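Local coordinates for protein probable intron-encoded endonuclease 1 (Wickerhamomyces canadensis, PDB 6X1J) that acts as a DNA homing endonuclease of the LAGLIDADG family, involved in homing of the mitochondrial 21S rRNA gene intron, at residues Q36-I41 with Y135-S140; A142-D147 with L163-Q168. One frame throughout, in Å; residues are numbered along the deposited sequence.

Interaction 1: residues Q36-I41 with Y135-S140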
loop_
_atom_site.group_PDB
_atom_site.type_symbol
_atom_site.label_atom_id
_atom_site.label_comp_id
_atom_site.label_asym_id
_atom_site.label_seq_id
_atom_site.Cartn_x
_atom_site.Cartn_y
_atom_site.Cartn_z
ATOM N N GLN A 36 -2.531 11.009 4.376
ATOM C CA GLN A 36 -3.277 10.036 3.549
ATOM C C GLN A 36 -2.565 9.860 2.216
ATOM O O GLN A 36 -2.514 8.724 1.709
ATOM C CB GLN A 36 -4.700 10.530 3.349
ATOM C CG GLN A 36 -5.517 10.393 4.621
ATOM C CD GLN A 36 -6.805 11.183 4.630
ATOM O OE1 GLN A 36 -6.982 12.178 3.924
ATOM N NE2 GLN A 36 -7.735 10.694 5.432
ATOM N N GLU A 37 -2.041 10.957 1.673
ATOM C CA GLU A 37 -1.487 10.942 0.304
ATOM C C GLU A 37 -0.255 10.040 0.370
ATOM O O GLU A 37 -0.159 9.161 -0.488
ATOM C CB GLU A 37 -1.176 12.358 -0.184
ATOM C CG GLU A 37 -0.656 12.402 -1.604
ATOM C CD GLU A 37 0.076 13.690 -1.965
ATOM O OE1 GLU A 37 -0.414 14.764 -1.571
ATOM O OE2 GLU A 37 1.146 13.621 -2.633
ATOM N N GLU A 38 0.620 10.297 1.346
ATOM C CA GLU A 38 1.945 9.626 1.499
ATOM C C GLU A 38 1.713 8.177 1.889
ATOM O O GLU A 38 2.375 7.306 1.319
ATOM C CB GLU A 38 2.875 10.359 2.475
ATOM C CG GLU A 38 3.241 11.752 1.983
ATOM C CD GLU A 38 4.064 12.594 2.947
ATOM O OE1 GLU A 38 4.668 12.034 3.892
ATOM O OE2 GLU A 38 4.114 13.817 2.740
ATOM N N THR A 39 0.764 7.906 2.785
ATOM C CA THR A 39 0.361 6.514 3.090
ATOM C C THR A 39 -0.021 5.819 1.768
ATOM O O THR A 39 0.428 4.689 1.492
ATOM C CB THR A 39 -0.794 6.485 4.106
ATOM O OG1 THR A 39 -0.375 7.100 5.331
ATOM C CG2 THR A 39 -1.228 5.071 4.349
ATOM N N LEU A 40 -0.868 6.469 0.991
ATOM C CA LEU A 40 -1.573 5.826 -0.137
ATOM C C LEU A 40 -0.543 5.578 -1.251
ATOM O O LEU A 40 -0.671 4.588 -2.001
ATOM C CB LEU A 40 -2.695 6.751 -0.617
ATOM C CG LEU A 40 -3.419 6.290 -1.886
ATOM C CD1 LEU A 40 -3.863 4.845 -1.785
ATOM C CD2 LEU A 40 -4.621 7.152 -2.203
ATOM N N ILE A 41 0.464 6.421 -1.349
ATOM C CA ILE A 41 1.534 6.185 -2.376
ATOM C C ILE A 41 2.208 4.847 -2.048
ATOM O O ILE A 41 2.450 4.045 -2.980
ATOM C CB ILE A 41 2.519 7.367 -2.430
ATOM C CG1 ILE A 41 1.859 8.553 -3.137
ATOM C CG2 ILE A 41 3.849 6.974 -3.057
ATOM C CD1 ILE A 41 2.395 9.880 -2.666
ATOM N N TYR A 135 7.331 12.381 -4.738
ATOM C CA TYR A 135 6.146 11.837 -3.997
ATOM C C TYR A 135 6.515 10.882 -2.859
ATOM O O TYR A 135 5.834 10.997 -1.838
ATOM C CB TYR A 135 5.148 11.126 -4.925
ATOM C CG TYR A 135 4.560 12.058 -5.954
ATOM C CD1 TYR A 135 3.453 12.850 -5.671
ATOM C CD2 TYR A 135 5.152 12.187 -7.206
ATOM C CE1 TYR A 135 2.939 13.730 -6.617
ATOM C CE2 TYR A 135 4.658 13.066 -8.156
ATOM C CZ TYR A 135 3.545 13.835 -7.867
ATOM O OH TYR A 135 3.067 14.674 -8.832
ATOM N N ILE A 136 7.468 9.951 -3.042
ATOM C CA ILE A 136 7.759 8.915 -2.006
ATOM C C ILE A 136 8.457 9.563 -0.805
ATOM O O ILE A 136 9.528 10.089 -0.969
ATOM C CB ILE A 136 8.553 7.760 -2.601
ATOM C CG1 ILE A 136 7.706 6.965 -3.595
ATOM C CG2 ILE A 136 9.091 6.890 -1.481
ATOM C CD1 ILE A 136 8.344 5.701 -4.116
ATOM N N THR A 137 7.846 9.531 0.377
ATOM C CA THR A 137 8.519 9.907 1.647
ATOM C C THR A 137 8.809 8.614 2.459
ATOM O O THR A 137 8.441 7.502 2.042
ATOM C CB THR A 137 7.672 10.948 2.407
ATOM O OG1 THR A 137 6.535 10.287 2.966
ATOM C CG2 THR A 137 7.219 12.087 1.505
ATOM N N GLU A 138 9.486 8.745 3.577
ATOM C CA GLU A 138 9.703 7.605 4.515
ATOM C C GLU A 138 8.357 7.016 4.970
ATOM O O GLU A 138 8.296 5.769 5.027
ATOM C CB GLU A 138 10.492 8.035 5.753
ATOM C CG GLU A 138 11.880 8.559 5.451
ATOM C CD GLU A 138 11.933 10.063 5.290
ATOM O OE1 GLU A 138 10.847 10.688 5.023
ATOM O OE2 GLU A 138 13.055 10.595 5.413
ATOM N N ARG A 139 7.294 7.838 5.159
ATOM C CA ARG A 139 5.959 7.301 5.499
ATOM C C ARG A 139 5.542 6.355 4.361
ATOM O O ARG A 139 5.159 5.202 4.675
ATOM C CB ARG A 139 4.960 8.421 5.833
ATOM C CG ARG A 139 3.587 7.929 6.293
ATOM C CD ARG A 139 2.576 9.058 6.533
ATOM N NE ARG A 139 2.910 9.894 7.681
ATOM C CZ ARG A 139 2.480 9.687 8.926
ATOM N NH1 ARG A 139 1.700 8.644 9.199
ATOM N NH2 ARG A 139 2.878 10.507 9.889
ATOM N N SER A 140 5.648 6.789 3.091
ATOM C CA SER A 140 5.302 5.963 1.897
ATOM C C SER A 140 6.134 4.675 1.927
ATOM O O SER A 140 5.563 3.577 1.686
ATOM C CB SER A 140 5.523 6.687 0.538
ATOM O OG SER A 140 5.007 8.016 0.509
HETATM O O HOH W 1 3.433 12.322 6.575
HETATM O O HOH W 2 -0.147 7.023 8.009
#
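Glu38 sends CG anti to its carbonyl carbon (chi1 -64°) and stays extended beyond it, which carries the carboxylate across to Thr137. There the threonine hydroxyl, set between backbone N and carbonyl carbon by a chi1 of 74°, comes to meet it. Thr137 OG1 donates to Glu38 OE1 over 2.7 Å, from well above the carboxylate plane (56° out of it). The same OE1 takes a hydrogen bond from a water, which in turn accepts from Arg139 NE at 2.7 Å, so acid and guanidinium are joined through solvent; Glu38 OE2 pairs with Lys34. A second water donates to Thr39 OG1, itself bonded to Ile35 O, and accepts from Arg139 NH1. Ser140 OG donates to Glu38 O at 2.8 Å, a backbone carbonyl of the facing helix. The N-H of Thr137, at the N-cap position of helix 138-148, bonds the side chain of Ser140 three residues on, with Thr137 N 3.2 Å from Ser140 OG. Ile41 fills the apolar side: its CD1 lies 3.8 Å from Tyr135 CB, and its CG2 rests against Ile136 CG1. Ile41 also packs on Leu115 of helix 113-119. The pairing of helix 34-45 with the first turn of helix 138-148 is that of the two LAGLIDADG helices at the centre of a single-chain homing endonuclease.

Interaction 2: residues A142-D147 with L163-Q168. With K (potassium ion), chain D; nucleotides of chain C.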
loop_
_atom_site.group_PDB
_atom_site.type_symbol
_atom_site.label_atom_id
_atom_site.label_comp_id
_atom_site.label_asym_id
_atom_site.label_seq_id
_atom_site.Cartn_x
_atom_site.Cartn_y
_atom_site.Cartn_z
ATOM N N ALA A 142 7.389 3.017 4.387
ATOM C CA ALA A 142 6.952 2.116 5.489
ATOM C C ALA A 142 5.743 1.316 5.040
ATOM O O ALA A 142 5.686 0.103 5.297
ATOM C CB ALA A 142 6.632 2.883 6.752
ATOM N N TYR A 143 4.786 1.984 4.425
ATOM C CA TYR A 143 3.545 1.330 3.938
ATOM C C TYR A 143 3.892 0.360 2.806
ATOM O O TYR A 143 3.365 -0.749 2.798
ATOM C CB TYR A 143 2.461 2.396 3.689
ATOM C CG TYR A 143 1.854 2.897 4.979
ATOM C CD1 TYR A 143 0.854 2.182 5.641
ATOM C CD2 TYR A 143 2.353 4.023 5.621
ATOM C CE1 TYR A 143 0.331 2.600 6.872
ATOM C CE2 TYR A 143 1.851 4.449 6.854
ATOM C CZ TYR A 143 0.846 3.733 7.484
ATOM O OH TYR A 143 0.360 4.185 8.683
ATOM N N TRP A 144 4.741 0.764 1.860
ATOM C CA TRP A 144 5.209 -0.114 0.765
ATOM C C TRP A 144 5.822 -1.355 1.402
ATOM O O TRP A 144 5.504 -2.467 0.997
ATOM C CB TRP A 144 6.244 0.621 -0.042
ATOM C CG TRP A 144 6.706 -0.080 -1.267
ATOM C CD1 TRP A 144 6.146 -1.148 -1.904
ATOM C CD2 TRP A 144 7.762 0.398 -2.103
ATOM N NE1 TRP A 144 6.832 -1.399 -3.061
ATOM C CE2 TRP A 144 7.831 -0.469 -3.200
ATOM C CE3 TRP A 144 8.670 1.463 -1.997
ATOM C CZ2 TRP A 144 8.777 -0.289 -4.217
ATOM C CZ3 TRP A 144 9.628 1.619 -2.971
ATOM C CH2 TRP A 144 9.664 0.758 -4.071
ATOM N N PHE A 145 6.636 -1.152 2.416
ATOM C CA PHE A 145 7.331 -2.273 3.098
ATOM C C PHE A 145 6.336 -3.165 3.875
ATOM O O PHE A 145 6.431 -4.407 3.801
ATOM C CB PHE A 145 8.489 -1.744 3.960
ATOM C CG PHE A 145 9.319 -2.879 4.523
ATOM C CD1 PHE A 145 10.239 -3.544 3.729
ATOM C CD2 PHE A 145 9.086 -3.359 5.800
ATOM C CE1 PHE A 145 10.909 -4.664 4.198
ATOM C CE2 PHE A 145 9.774 -4.469 6.274
ATOM C CZ PHE A 145 10.680 -5.117 5.474
ATOM N N MET A 146 5.351 -2.621 4.599
ATOM C CA MET A 146 4.402 -3.493 5.354
ATOM C C MET A 146 3.598 -4.308 4.340
ATOM O O MET A 146 3.330 -5.498 4.568
ATOM C CB MET A 146 3.492 -2.672 6.275
ATOM C CG MET A 146 4.278 -1.942 7.369
ATOM S SD MET A 146 3.290 -1.110 8.665
ATOM C CE MET A 146 3.009 0.516 7.966
ATOM N N ASP A 147 3.319 -3.727 3.188
ATOM C CA ASP A 147 2.542 -4.393 2.113
ATOM C C ASP A 147 3.412 -5.476 1.472
ATOM O O ASP A 147 3.097 -6.693 1.661
ATOM C CB ASP A 147 2.023 -3.353 1.130
ATOM C CG ASP A 147 0.852 -2.529 1.645
ATOM O OD1 ASP A 147 0.466 -2.716 2.826
ATOM O OD2 ASP A 147 0.304 -1.728 0.851
ATOM N N LEU A 163 16.930 -7.107 3.232
ATOM C CA LEU A 163 15.465 -7.014 3.041
ATOM C C LEU A 163 15.138 -6.954 1.550
ATOM O O LEU A 163 16.029 -6.762 0.745
ATOM C CB LEU A 163 14.968 -5.758 3.750
ATOM C CG LEU A 163 15.237 -5.734 5.251
ATOM C CD1 LEU A 163 14.949 -4.345 5.819
ATOM C CD2 LEU A 163 14.409 -6.813 5.950
ATOM N N VAL A 164 13.869 -7.163 1.237
ATOM C CA VAL A 164 13.337 -7.230 -0.140
ATOM C C VAL A 164 12.085 -6.344 -0.199
ATOM O O VAL A 164 11.318 -6.305 0.807
ATOM C CB VAL A 164 13.052 -8.677 -0.511
ATOM C CG1 VAL A 164 12.579 -8.791 -1.921
ATOM C CG2 VAL A 164 14.277 -9.549 -0.325
ATOM N N LEU A 165 11.896 -5.642 -1.313
ATOM C CA LEU A 165 10.559 -5.185 -1.754
ATOM C C LEU A 165 10.162 -6.035 -2.953
ATOM O O LEU A 165 10.936 -6.094 -3.961
ATOM C CB LEU A 165 10.612 -3.690 -2.074
ATOM C CG LEU A 165 10.858 -2.792 -0.869
ATOM C CD1 LEU A 165 11.361 -1.424 -1.280
ATOM C CD2 LEU A 165 9.565 -2.622 -0.060
ATOM N N HIS A 166 9.003 -6.673 -2.859
ATOM C CA HIS A 166 8.496 -7.604 -3.898
ATOM C C HIS A 166 7.767 -6.815 -4.984
ATOM O O HIS A 166 6.520 -6.696 -4.931
ATOM C CB HIS A 166 7.716 -8.728 -3.220
ATOM C CG HIS A 166 8.611 -9.634 -2.433
ATOM N ND1 HIS A 166 9.376 -10.600 -3.043
ATOM C CD2 HIS A 166 8.914 -9.689 -1.121
ATOM C CE1 HIS A 166 10.094 -11.241 -2.140
ATOM N NE2 HIS A 166 9.831 -10.693 -0.947
ATOM N N THR A 167 8.534 -6.365 -5.988
ATOM C CA THR A 167 8.083 -5.527 -7.134
ATOM C C THR A 167 7.809 -6.374 -8.382
ATOM O O THR A 167 7.856 -5.810 -9.502
ATOM C CB THR A 167 9.131 -4.455 -7.430
ATOM O OG1 THR A 167 10.424 -5.070 -7.572
ATOM C CG2 THR A 167 9.153 -3.399 -6.352
ATOM N N GLN A 168 7.495 -7.661 -8.225
ATOM C CA GLN A 168 7.388 -8.604 -9.367
ATOM C C GLN A 168 6.446 -8.040 -10.433
ATOM O O GLN A 168 6.755 -8.225 -11.618
ATOM C CB GLN A 168 6.964 -10.017 -8.941
ATOM C CG GLN A 168 8.093 -10.820 -8.291
ATOM C CD GLN A 168 8.196 -10.556 -6.815
ATOM O OE1 GLN A 168 7.852 -9.462 -6.369
ATOM N NE2 GLN A 168 8.596 -11.577 -6.056
HETATM K K K D . 1.641 -8.327 0.863
ATOM P P DC C 17 3.484 -9.173 -1.870
ATOM O OP1 DC C 17 2.058 -8.781 -1.787
ATOM O OP2 DC C 17 4.411 -8.291 -2.637
ATOM O "O5'" DC C 17 3.996 -9.392 -0.373
ATOM C "C5'" DC C 17 5.335 -9.798 0.039
ATOM C "C4'" DC C 17 5.261 -11.113 0.788
ATOM O "O4'" DC C 17 5.199 -12.244 -0.128
ATOM C "C3'" DC C 17 6.359 -11.439 1.803
ATOM O "O3'" DC C 17 5.708 -11.852 3.030
ATOM C "C2'" DC C 17 7.151 -12.530 1.106
ATOM C "C1'" DC C 17 6.125 -13.246 0.262
ATOM N N1 DC C 17 6.650 -13.900 -0.969
ATOM C C2 DC C 17 6.217 -15.191 -1.328
ATOM O O2 DC C 17 5.420 -15.794 -0.590
ATOM N N3 DC C 17 6.682 -15.750 -2.470
ATOM C C4 DC C 17 7.506 -15.062 -3.261
ATOM N N4 DC C 17 7.959 -15.659 -4.366
ATOM C C5 DC C 17 7.940 -13.745 -2.933
ATOM C C6 DC C 17 7.472 -13.200 -1.801
ATOM P P DT C 16 3.080 -9.676 -8.068
ATOM O OP1 DT C 16 1.920 -10.510 -7.820
ATOM O OP2 DT C 16 2.865 -8.217 -8.185
ATOM O "O5'" DT C 16 4.190 -9.643 -6.938
ATOM C "C5'" DT C 16 4.523 -10.770 -6.133
ATOM C "C4'" DT C 16 3.614 -10.880 -4.929
ATOM O "O4'" DT C 16 3.044 -12.204 -4.959
ATOM C "C3'" DT C 16 4.368 -10.836 -3.617
ATOM O "O3'" DT C 16 3.503 -10.589 -2.527
ATOM C "C2'" DT C 16 4.860 -12.258 -3.481
ATOM C "C1'" DT C 16 3.696 -13.045 -4.010
ATOM N N1 DT C 16 3.997 -14.284 -4.708
ATOM C C2 DT C 16 3.277 -15.394 -4.350
ATOM O O2 DT C 16 2.539 -15.425 -3.376
ATOM N N3 DT C 16 3.472 -16.485 -5.156
ATOM C C4 DT C 16 4.287 -16.564 -6.269
ATOM O O4 DT C 16 4.358 -17.615 -6.898
ATOM C C5 DT C 16 4.963 -15.339 -6.624
ATOM C C7 DT C 16 5.847 -15.319 -7.831
ATOM C C6 DT C 16 4.762 -14.265 -5.854
ATOM P P DA C 15 1.636 -14.459 -12.847
ATOM O OP1 DA C 15 0.808 -13.801 -13.856
ATOM O OP2 DA C 15 2.623 -15.490 -13.215
ATOM O "O5'" DA C 15 2.356 -13.263 -12.086
ATOM C "C5'" DA C 15 1.568 -12.112 -11.707
ATOM C "C4'" DA C 15 1.982 -11.578 -10.355
ATOM O "O4'" DA C 15 1.599 -12.519 -9.328
ATOM C "C3'" DA C 15 3.479 -11.360 -10.170
ATOM O "O3'" DA C 15 3.854 -10.188 -9.405
ATOM C "C2'" DA C 15 3.941 -12.665 -9.539
ATOM C "C1'" DA C 15 2.752 -13.101 -8.708
ATOM N N9 DA C 15 2.491 -14.528 -8.669
ATOM C C8 DA C 15 2.748 -15.516 -9.592
ATOM N N7 DA C 15 2.189 -16.664 -9.302
ATOM C C5 DA C 15 1.461 -16.397 -8.149
ATOM C C6 DA C 15 0.595 -17.186 -7.371
ATOM N N6 DA C 15 0.343 -18.467 -7.622
ATOM N N1 DA C 15 0.004 -16.606 -6.302
ATOM C C2 DA C 15 0.260 -15.315 -6.048
ATOM N N3 DA C 15 1.056 -14.469 -6.704
ATOM C C4 DA C 15 1.627 -15.080 -7.759
HETATM O O HOH W 3 2.057 -10.575 2.130
HETATM O O HOH W 4 1.379 -11.258 -0.647
#
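Leu165 lays both methyls against Trp144 and turns one of them also to Phe145. The two aromatic residues hold CG opposite the backbone N (chi1 -174° and -173°), which sends their rings out toward the strand. Leu165 CD1 stands almost squarely over the six-membered ring of Trp144, 3.8 Å from its centroid, a CH-pi contact. CD2 lies near the indole CG and meets the edge of the Phe145 ring, 4.0 Å from Phe145 CD1. The far end of that ring, CZ, reaches Leu163 CD2 at 4.1 Å, while Thr167 CG2 abuts the edge of the indole at Trp144 CZ2. The C5-C6 edge of the DC17 base of chain C stands against one face of the His166 ring, C6 3.3 Å from His166 CE1, and Val164 CG1 covers the other. Gln168 NE2 bonds His166 ND1 in the ring plane. With an alanine in place of His166, the edge of DC17 is likely to lose the ring face it abuts, and Gln168 NE2 to keep only Asn195 OD1. Asp147 O is a ligand of a potassium ion, with OP1 and O5' of DC17. Helix 142-147 crosses strand 163-165 at 96°; Trp144 also packs on helix 172-186, and Phe145 meets Phe211 of helix 208-215 edge-to-face, while the strand runs between 149-151 and 198-203.

Helix 138-148 serves both contacts, its first turn in interaction 1 and its later turns in interaction 2, and the two meet where Thr39 O packs on Tyr143 CB. Interaction 1 joins helix to helix and is only partly buried; hydroxyls, a carboxylate and bridging waters do much of its work, beside a small apolar patch. Interaction 2 sets the helix on the second four-stranded sheet and is buried, all its touching residues shielded from solvent, with aliphatic and aromatic packing and no hydrogen bond across. Polar chemistry returns at its DNA end, where Asp147 and Asp47, just past the end of helix 34-45, bind the same potassium ion.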